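Local coordinates for vinylacetyl-CoA Delta-isomerase (Nitrosopumilus maritimus SCM1, PDB 6VJR), which probably dehydrates 4-hydroxybutyryl-CoA to crotonyl-CoA and isomerises vinylacetyl-CoA, using FAD and a [4Fe-4S] cluster, at residues Glu283-Tyr293 against Tyr355-Lys366. Numbering follows the deposited sequence.
Sequences ERFTCYHRRSY and YLNDDMLAQVCK. With FE (Fe (III) ion), chain I; SF4 (iron/sulfur cluster), chain E.
Helix 283-292 packs on helix 359-366, the short axes 7.6 Å apart at 43°, with Arg291 and Ala362 close at the crossing and Cys287 beside Asp359 at the latter's start. Just ahead of helix 359-366, Asn357 reaches back to helix 283-292: its ND2 gives a nearly straight hydrogen bond (165°) to Cys287 O, 2.9 Å away, arriving from above the carbonyl plane. A chi1 of 58°, which sets CG between backbone N and carbonyl carbon, turns the amide this way and brings its OD1 obliquely to Tyr288 CD1. Ala362 CB also abuts Cys287 O, while the Cys287 sulfur nestles between Leu356 CD1 and the backbone of Asp359. Tyr288 is held at its far end, where OH donates to Tyr355 O at 2.6 Å; Leu356 CD1 lies over one ring face, a CH-pi contact 3.7 Å from the centroid. The extended Arg290 chain runs past Lys366 CB, and NH1 bonds Gln363 OE1 at 2.7 Å, the guanidinium and amide planes nearly perpendicular. Thr286 CB covers one guanidinium face, and NH2 continues to Ala448 O. The other end of the Gln363 amide, NE2, holds Asp359 OD1 and O, and a water donates to both Thr286 OG1 and Asp359 OD2. Arg291 curls back so that NE donates to Tyr288 O, in the carbonyl plane; its main polar partner is Gln83. His289, facing away from 355-366, and Tyr293 bind the iron(III) ion through NE2 (2.3 Å) and OH (2.0 Å), together with Glu443; Asp105 accepts from His289 ND1. Lys366 NZ bonds Ser444 O, next to that glutamate. Helix 359-366 thus backs the helix carrying the iron ligand His289, beside the [4Fe-4S] cluster, within the helical C-terminal domain of the 4-hydroxyphenylacetate 3-hydroxylase family, related to acyl-CoA dehydrogenases.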
ATOM      1  N   GLU A 283     -10.044 -16.875 -23.071  1.00 13.88           N
ATOM      2  CA  GLU A 283      -9.281 -15.643 -23.214  1.00 14.83           C
ATOM      3  C   GLU A 283     -10.180 -14.478 -23.596  1.00 13.86           C
ATOM      4  O   GLU A 283     -10.093 -13.404 -23.021  1.00 14.21           O
ATOM      5  CB  GLU A 283      -8.167 -15.800 -24.239  1.00 18.56           C
ATOM      6  CG  GLU A 283      -7.288 -14.569 -24.392  1.00 23.06           C
ATOM      7  CD  GLU A 283      -6.006 -14.834 -25.188  1.00 31.95           C
ATOM      8  OE1 GLU A 283      -4.942 -14.275 -24.876  1.00 40.45           O
ATOM      9  OE2 GLU A 283      -6.035 -15.661 -26.100  1.00 42.56           O
ATOM     10  N   ARG A 284     -11.013 -14.680 -24.617  1.00 13.91           N
ATOM     11  CA  ARG A 284     -11.842 -13.587 -25.059  1.00 14.43           C
ATOM     12  C   ARG A 284     -12.988 -13.246 -24.122  1.00 12.58           C
ATOM     13  O   ARG A 284     -13.274 -12.065 -23.924  1.00 13.88           O
ATOM     14  CB  ARG A 284     -12.286 -13.857 -26.488  1.00 15.68           C
ATOM     15  CG  ARG A 284     -11.124 -13.944 -27.460  1.00 17.16           C
ATOM     16  CD  ARG A 284     -11.579 -14.017 -28.875  1.00 18.60           C
ATOM     17  NE  ARG A 284     -10.396 -14.175 -29.713  1.00 19.47           N
ATOM     18  CZ  ARG A 284     -10.411 -14.440 -30.986  1.00 20.03           C
ATOM     19  NH1 ARG A 284     -11.557 -14.499 -31.611  1.00 20.15           N
ATOM     20  NH2 ARG A 284      -9.275 -14.616 -31.629  1.00 23.07           N
ATOM     21  N   PHE A 285     -13.615 -14.249 -23.515  1.00 12.92           N
ATOM     22  CA  PHE A 285     -14.640 -14.004 -22.519  1.00 11.86           C
ATOM     23  C   PHE A 285     -14.066 -13.190 -21.366  1.00 11.88           C
ATOM     24  O   PHE A 285     -14.634 -12.153 -20.954  1.00 12.86           O
ATOM     25  CB  PHE A 285     -15.256 -15.291 -22.000  1.00 13.07           C
ATOM     26  CG  PHE A 285     -16.123 -15.047 -20.791  1.00 14.57           C
ATOM     27  CD1 PHE A 285     -17.336 -14.402 -20.916  1.00 15.83           C
ATOM     28  CD2 PHE A 285     -15.603 -15.256 -19.523  1.00 17.79           C
ATOM     29  CE1 PHE A 285     -18.117 -14.166 -19.813  1.00 17.31           C
ATOM     30  CE2 PHE A 285     -16.364 -14.982 -18.397  1.00 20.48           C
ATOM     31  CZ  PHE A 285     -17.609 -14.413 -18.534  1.00 19.12           C
ATOM     32  N   THR A 286     -12.939 -13.666 -20.846  1.00 12.68           N
ATOM     33  CA  THR A 286     -12.299 -12.965 -19.746  1.00 13.61           C
ATOM     34  C   THR A 286     -11.799 -11.580 -20.150  1.00 12.99           C
ATOM     35  O   THR A 286     -11.794 -10.668 -19.318  1.00 13.44           O
ATOM     36  CB  THR A 286     -11.218 -13.781 -19.030  1.00 14.37           C
ATOM     37  OG1 THR A 286     -10.155 -14.114 -19.925  1.00 15.26           O
ATOM     38  CG2 THR A 286     -11.814 -15.010 -18.368  1.00 14.40           C
ATOM     39  N   CYS A 287     -11.346 -11.410 -21.382  1.00 12.62           N
ATOM     40  CA  CYS A 287     -10.945 -10.101 -21.867  1.00 13.63           C
ATOM     41  C   CYS A 287     -12.102  -9.113 -21.699  1.00 13.51           C
ATOM     42  O   CYS A 287     -11.911  -8.027 -21.156  1.00 13.51           O
ATOM     43  CB  CYS A 287     -10.545 -10.223 -23.330  1.00 14.76           C
ATOM     44  SG  CYS A 287      -9.976  -8.687 -24.085  1.00 15.97           S
ATOM     45  N   TYR A 288     -13.287  -9.448 -22.230  1.00 12.63           N
ATOM     46  CA  TYR A 288     -14.425  -8.571 -22.041  1.00 13.40           C
ATOM     47  C   TYR A 288     -14.755  -8.394 -20.568  1.00 12.74           C
ATOM     48  O   TYR A 288     -14.994  -7.273 -20.072  1.00 13.85           O
ATOM     49  CB  TYR A 288     -15.660  -9.103 -22.757  1.00 13.65           C
ATOM     50  CG  TYR A 288     -15.654  -9.031 -24.283  1.00 12.90           C
ATOM     51  CD1 TYR A 288     -15.683  -7.830 -24.965  1.00 13.11           C
ATOM     52  CD2 TYR A 288     -15.527 -10.189 -25.036  1.00 13.11           C
ATOM     53  CE1 TYR A 288     -15.676  -7.793 -26.337  1.00 13.74           C
ATOM     54  CE2 TYR A 288     -15.545 -10.165 -26.414  1.00 13.09           C
ATOM     55  CZ  TYR A 288     -15.534  -8.957 -27.074  1.00 13.25           C
ATOM     56  OH  TYR A 288     -15.548  -8.924 -28.448  1.00 15.03           O
ATOM     57  N   HIS A 289     -14.901  -9.530 -19.889  1.00 12.83           N
ATOM     58  CA  HIS A 289     -15.500  -9.489 -18.569  1.00 12.61           C
ATOM     59  C   HIS A 289     -14.605  -8.772 -17.547  1.00 11.54           C
ATOM     60  O   HIS A 289     -15.133  -8.087 -16.664  1.00 12.09           O
ATOM     61  CB  HIS A 289     -15.939 -10.860 -18.095  1.00 13.34           C
ATOM     62  CG  HIS A 289     -16.974 -10.766 -17.026  1.00 14.35           C
ATOM     63  ND1 HIS A 289     -18.211 -10.187 -17.194  1.00 16.10           N
ATOM     64  CD2 HIS A 289     -16.904 -11.118 -15.726  1.00 17.28           C
ATOM     65  CE1 HIS A 289     -18.841 -10.206 -16.001  1.00 19.02           C
ATOM     66  NE2 HIS A 289     -18.057 -10.775 -15.095  1.00 18.31           N
ATOM     67  N   ARG A 290     -13.286  -8.866 -17.709  1.00 12.00           N
ATOM     68  CA  ARG A 290     -12.340  -8.229 -16.793  1.00 11.65           C
ATOM     69  C   ARG A 290     -12.470  -6.705 -16.832  1.00 11.38           C
ATOM     70  O   ARG A 290     -12.123  -6.041 -15.875  1.00 14.12           O
ATOM     71  CB  ARG A 290     -10.922  -8.733 -17.059  1.00 10.76           C
ATOM     72  CG  ARG A 290     -10.740 -10.106 -16.431  1.00 12.05           C
ATOM     73  CD  ARG A 290      -9.421 -10.754 -16.668  1.00 12.76           C
ATOM     74  NE  ARG A 290      -9.410 -12.098 -16.096  1.00 12.60           N
ATOM     75  CZ  ARG A 290      -8.604 -13.066 -16.491  1.00 13.68           C
ATOM     76  NH1 ARG A 290      -7.566 -12.799 -17.247  1.00 15.32           N
ATOM     77  NH2 ARG A 290      -8.870 -14.301 -16.163  1.00 14.90           N
ATOM     78  N   ARG A 291     -13.046  -6.119 -17.894  1.00 11.91           N
ATOM     79  CA  ARG A 291     -13.330  -4.691 -17.841  1.00 13.26           C
ATOM     80  C   ARG A 291     -14.823  -4.336 -17.770  1.00 13.46           C
ATOM     81  O   ARG A 291     -15.164  -3.146 -17.678  1.00 15.56           O
ATOM     82  CB  ARG A 291     -12.589  -3.865 -18.873  1.00 15.57           C
ATOM     83  CG  ARG A 291     -12.711  -4.238 -20.317  1.00 15.46           C
ATOM     84  CD  ARG A 291     -13.935  -3.656 -21.058  1.00 16.11           C
ATOM     85  NE  ARG A 291     -15.118  -4.505 -20.955  1.00 15.85           N
ATOM     86  CZ  ARG A 291     -16.196  -4.412 -21.773  1.00 16.39           C
ATOM     87  NH1 ARG A 291     -16.336  -3.405 -22.657  1.00 16.00           N
ATOM     88  NH2 ARG A 291     -17.151  -5.310 -21.666  1.00 17.47           N
ATOM     89  N   SER A 292     -15.700  -5.343 -17.673  1.00 13.80           N
ATOM     90  CA  SER A 292     -17.066  -5.130 -17.230  1.00 13.50           C
ATOM     91  C   SER A 292     -17.133  -4.703 -15.774  1.00 13.67           C
ATOM     92  O   SER A 292     -18.167  -4.164 -15.337  1.00 14.41           O
ATOM     93  CB  SER A 292     -17.928  -6.346 -17.558  1.00 14.48           C
ATOM     94  OG  SER A 292     -18.139  -6.368 -18.976  1.00 14.75           O
ATOM     95  N   TYR A 293     -16.020  -4.909 -15.049  1.00 13.95           N
ATOM     96  CA  TYR A 293     -15.902  -4.494 -13.646  1.00 13.47           C
ATOM     97  C   TYR A 293     -15.948  -2.981 -13.450  1.00 14.60           C
ATOM     98  O   TYR A 293     -15.949  -2.525 -12.316  1.00 14.44           O
ATOM     99  CB  TYR A 293     -14.704  -5.122 -12.907  1.00 14.68           C
ATOM    100  CG  TYR A 293     -14.983  -6.596 -12.734  1.00 16.52           C
ATOM    101  CD1 TYR A 293     -15.679  -7.054 -11.625  1.00 19.11           C
ATOM    102  CD2 TYR A 293     -14.606  -7.507 -13.695  1.00 18.96           C
ATOM    103  CE1 TYR A 293     -16.071  -8.364 -11.502  1.00 21.09           C
ATOM    104  CE2 TYR A 293     -14.981  -8.833 -13.595  1.00 21.77           C
ATOM    105  CZ  TYR A 293     -15.754  -9.241 -12.527  1.00 21.31           C
ATOM    106  OH  TYR A 293     -16.209 -10.497 -12.482  1.00 24.22           O
ATOM    107  N   TYR A 355     -15.992  -6.212 -32.214  1.00 15.28           N
ATOM    108  CA  TYR A 355     -14.863  -5.537 -31.582  1.00 15.42           C
ATOM    109  C   TYR A 355     -14.543  -6.205 -30.241  1.00 14.28           C
ATOM    110  O   TYR A 355     -15.452  -6.554 -29.470  1.00 15.01           O
ATOM    111  CB  TYR A 355     -15.118  -4.036 -31.406  1.00 15.75           C
ATOM    112  CG  TYR A 355     -14.771  -3.247 -32.652  1.00 17.72           C
ATOM    113  CD1 TYR A 355     -15.428  -3.475 -33.857  1.00 18.96           C
ATOM    114  CD2 TYR A 355     -13.746  -2.308 -32.642  1.00 19.40           C
ATOM    115  CE1 TYR A 355     -15.047  -2.807 -35.009  1.00 20.79           C
ATOM    116  CE2 TYR A 355     -13.361  -1.639 -33.782  1.00 21.50           C
ATOM    117  CZ  TYR A 355     -14.015  -1.892 -34.970  1.00 20.92           C
ATOM    118  OH  TYR A 355     -13.674  -1.245 -36.118  1.00 25.60           O
ATOM    119  N   LEU A 356     -13.249  -6.404 -30.001  1.00 13.52           N
ATOM    120  CA  LEU A 356     -12.710  -6.898 -28.731  1.00 13.53           C
ATOM    121  C   LEU A 356     -11.909  -5.788 -28.068  1.00 13.62           C
ATOM    122  O   LEU A 356     -11.062  -5.153 -28.689  1.00 14.80           O
ATOM    123  CB  LEU A 356     -11.841  -8.116 -29.055  1.00 14.63           C
ATOM    124  CG  LEU A 356     -11.164  -8.798 -27.861  1.00 15.54           C
ATOM    125  CD1 LEU A 356     -12.206  -9.476 -26.985  1.00 16.20           C
ATOM    126  CD2 LEU A 356     -10.146  -9.788 -28.302  1.00 18.31           C
ATOM    127  N   ASN A 357     -12.152  -5.557 -26.780  1.00 12.96           N
ATOM    128  CA  ASN A 357     -11.413  -4.577 -26.022  1.00 13.98           C
ATOM    129  C   ASN A 357      -9.961  -5.032 -25.826  1.00 12.74           C
ATOM    130  O   ASN A 357      -9.590  -6.182 -26.047  1.00 13.77           O
ATOM    131  CB  ASN A 357     -12.083  -4.360 -24.666  1.00 13.38           C
ATOM    132  CG  ASN A 357     -12.173  -5.656 -23.911  1.00 14.03           C
ATOM    133  OD1 ASN A 357     -12.867  -6.597 -24.302  1.00 14.91           O
ATOM    134  ND2 ASN A 357     -11.451  -5.727 -22.815  1.00 14.86           N
ATOM    135  N   ASP A 358      -9.110  -4.072 -25.440  1.00 13.95           N
ATOM    136  CA  ASP A 358      -7.697  -4.290 -25.205  1.00 14.76           C
ATOM    137  C   ASP A 358      -7.481  -5.216 -24.023  1.00 13.40           C
ATOM    138  O   ASP A 358      -7.785  -4.873 -22.884  1.00 14.29           O
ATOM    139  CB  ASP A 358      -6.952  -2.988 -24.961  1.00 14.89           C
ATOM    140  CG  ASP A 358      -5.444  -3.165 -24.934  1.00 16.54           C
ATOM    141  OD1 ASP A 358      -4.960  -3.872 -24.025  1.00 16.64           O
ATOM    142  OD2 ASP A 358      -4.763  -2.620 -25.850  1.00 19.78           O
ATOM    143  N   ASP A 359      -6.920  -6.389 -24.303  1.00 14.11           N
ATOM    144  CA  ASP A 359      -6.770  -7.421 -23.278  1.00 14.38           C
ATOM    145  C   ASP A 359      -5.859  -6.979 -22.125  1.00 14.62           C
ATOM    146  O   ASP A 359      -6.194  -7.196 -20.963  1.00 17.06           O
ATOM    147  CB  ASP A 359      -6.254  -8.698 -23.904  1.00 15.82           C
ATOM    148  CG  ASP A 359      -6.313  -9.892 -22.974  1.00 19.72           C
ATOM    149  OD1 ASP A 359      -5.519  -9.887 -22.002  1.00 23.42           O
ATOM    150  OD2 ASP A 359      -7.152 -10.764 -23.239  1.00 23.39           O
ATOM    151  N   MET A 360      -4.722  -6.391 -22.437  1.00 13.41           N
ATOM    152  CA  MET A 360      -3.789  -5.965 -21.418  1.00 11.91           C
ATOM    153  C   MET A 360      -4.469  -4.995 -20.463  1.00 12.13           C
ATOM    154  O   MET A 360      -4.396  -5.166 -19.256  1.00 12.56           O
ATOM    155  CB  MET A 360      -2.519  -5.341 -22.011  1.00 13.81           C
ATOM    156  CG  MET A 360      -1.635  -4.745 -20.957  1.00 14.18           C
ATOM    157  SD  MET A 360      -0.804  -5.902 -19.877  1.00 17.50           S
ATOM    158  CE  MET A 360       0.773  -6.066 -20.733  1.00 17.16           C
ATOM    159  N   LEU A 361      -5.148  -3.998 -21.008  1.00 12.18           N
ATOM    160  CA  LEU A 361      -5.779  -3.015 -20.147  1.00 12.39           C
ATOM    161  C   LEU A 361      -6.964  -3.577 -19.355  1.00 11.51           C
ATOM    162  O   LEU A 361      -7.232  -3.097 -18.257  1.00 12.43           O
ATOM    163  CB  LEU A 361      -6.144  -1.785 -20.946  1.00 14.12           C
ATOM    164  CG  LEU A 361      -4.971  -1.047 -21.578  1.00 16.55           C
ATOM    165  CD1 LEU A 361      -5.435   0.032 -22.515  1.00 18.70           C
ATOM    166  CD2 LEU A 361      -4.160  -0.428 -20.453  1.00 19.23           C
ATOM    167  N   ALA A 362      -7.653  -4.593 -19.906  1.00 11.39           N
ATOM    168  CA  ALA A 362      -8.659  -5.312 -19.142  1.00 11.33           C
ATOM    169  C   ALA A 362      -8.014  -5.970 -17.918  1.00 11.31           C
ATOM    170  O   ALA A 362      -8.625  -6.007 -16.862  1.00 12.34           O
ATOM    171  CB  ALA A 362      -9.369  -6.324 -19.972  1.00 13.23           C
ATOM    172  N   GLN A 363      -6.825  -6.560 -18.067  1.00 11.34           N
ATOM    173  CA  GLN A 363      -6.170  -7.212 -16.923  1.00 11.89           C
ATOM    174  C   GLN A 363      -5.926  -6.193 -15.833  1.00 11.58           C
ATOM    175  O   GLN A 363      -6.068  -6.476 -14.641  1.00 12.97           O
ATOM    176  CB  GLN A 363      -4.862  -7.879 -17.324  1.00 11.98           C
ATOM    177  CG  GLN A 363      -4.936  -8.817 -18.509  1.00 13.11           C
ATOM    178  CD  GLN A 363      -6.017  -9.839 -18.369  1.00 14.09           C
ATOM    179  OE1 GLN A 363      -6.219 -10.423 -17.283  1.00 13.68           O
ATOM    180  NE2 GLN A 363      -6.695 -10.087 -19.484  1.00 16.07           N
ATOM    181  N   VAL A 364      -5.477  -5.016 -16.240  1.00 11.95           N
ATOM    182  CA  VAL A 364      -5.187  -3.947 -15.298  1.00 13.45           C
ATOM    183  C   VAL A 364      -6.445  -3.473 -14.565  1.00 13.34           C
ATOM    184  O   VAL A 364      -6.437  -3.228 -13.374  1.00 14.51           O
ATOM    185  CB  VAL A 364      -4.489  -2.820 -16.088  1.00 15.58           C
ATOM    186  CG1 VAL A 364      -4.366  -1.588 -15.208  1.00 17.08           C
ATOM    187  CG2 VAL A 364      -3.140  -3.263 -16.648  1.00 17.94           C
ATOM    188  N   CYS A 365      -7.558  -3.320 -15.293  1.00 11.69           N
ATOM    189  CA  CYS A 365      -8.826  -2.965 -14.688  1.00 11.61           C
ATOM    190  C   CYS A 365      -9.172  -3.980 -13.592  1.00 11.18           C
ATOM    191  O   CYS A 365      -9.363  -3.657 -12.420  1.00 11.22           O
ATOM    192  CB  CYS A 365      -9.914  -2.889 -15.737  1.00 11.35           C
ATOM    193  SG  CYS A 365     -11.547  -2.494 -15.055  1.00 13.39           S
ATOM    194  N   LYS A 366      -9.250  -5.240 -13.961  0.66 11.19           N
ATOM    195  CA  LYS A 366      -9.659  -6.280 -13.022  0.66 11.19           C
ATOM    196  C   LYS A 366      -8.656  -6.409 -11.875  0.66 10.91           C
ATOM    197  O   LYS A 366      -9.057  -6.613 -10.735  0.66 11.46           O
ATOM    198  CB  LYS A 366      -9.815  -7.586 -13.797  0.66 12.54           C
ATOM    199  CG  LYS A 366      -9.689  -8.794 -12.912  0.66 13.10           C
ATOM    200  CD  LYS A 366     -10.886  -9.040 -12.013  0.66 15.21           C
ATOM    201  CE  LYS A 366     -10.638 -10.314 -11.318  0.66 14.98           C
ATOM    202  NZ  LYS A 366     -11.605 -10.674 -10.308  0.66 15.42           N
TER
HETATM  203 FE    FE I 605     -18.107 -11.008 -12.831  0.70 18.30          FE
HETATM  204 FE1  SF4 E 601     -20.288  -8.915 -13.080  0.30 54.23          FE
HETATM  205 FE2  SF4 E 601     -20.819  -6.447 -11.993  1.00 67.50          FE
HETATM  206 FE3  SF4 E 601     -22.633  -8.308 -11.891  1.00 37.28          FE
HETATM  207 FE4  SF4 E 601     -22.165  -7.052 -14.215  1.00 41.57          FE
HETATM  208  S1  SF4 E 601     -23.103  -6.165 -12.385  1.00 32.64           S
HETATM  209  S2  SF4 E 601     -22.393  -9.370 -13.901  1.00 38.65           S
HETATM  210  S3  SF4 E 601     -19.849  -6.833 -14.067  1.00 50.85           S
HETATM  211  S4  SF4 E 601     -20.576  -8.458 -10.927  1.00 58.18           S
HETATM  212  O   HOH W   1      -7.999 -12.396 -20.969  1.00 19.28           O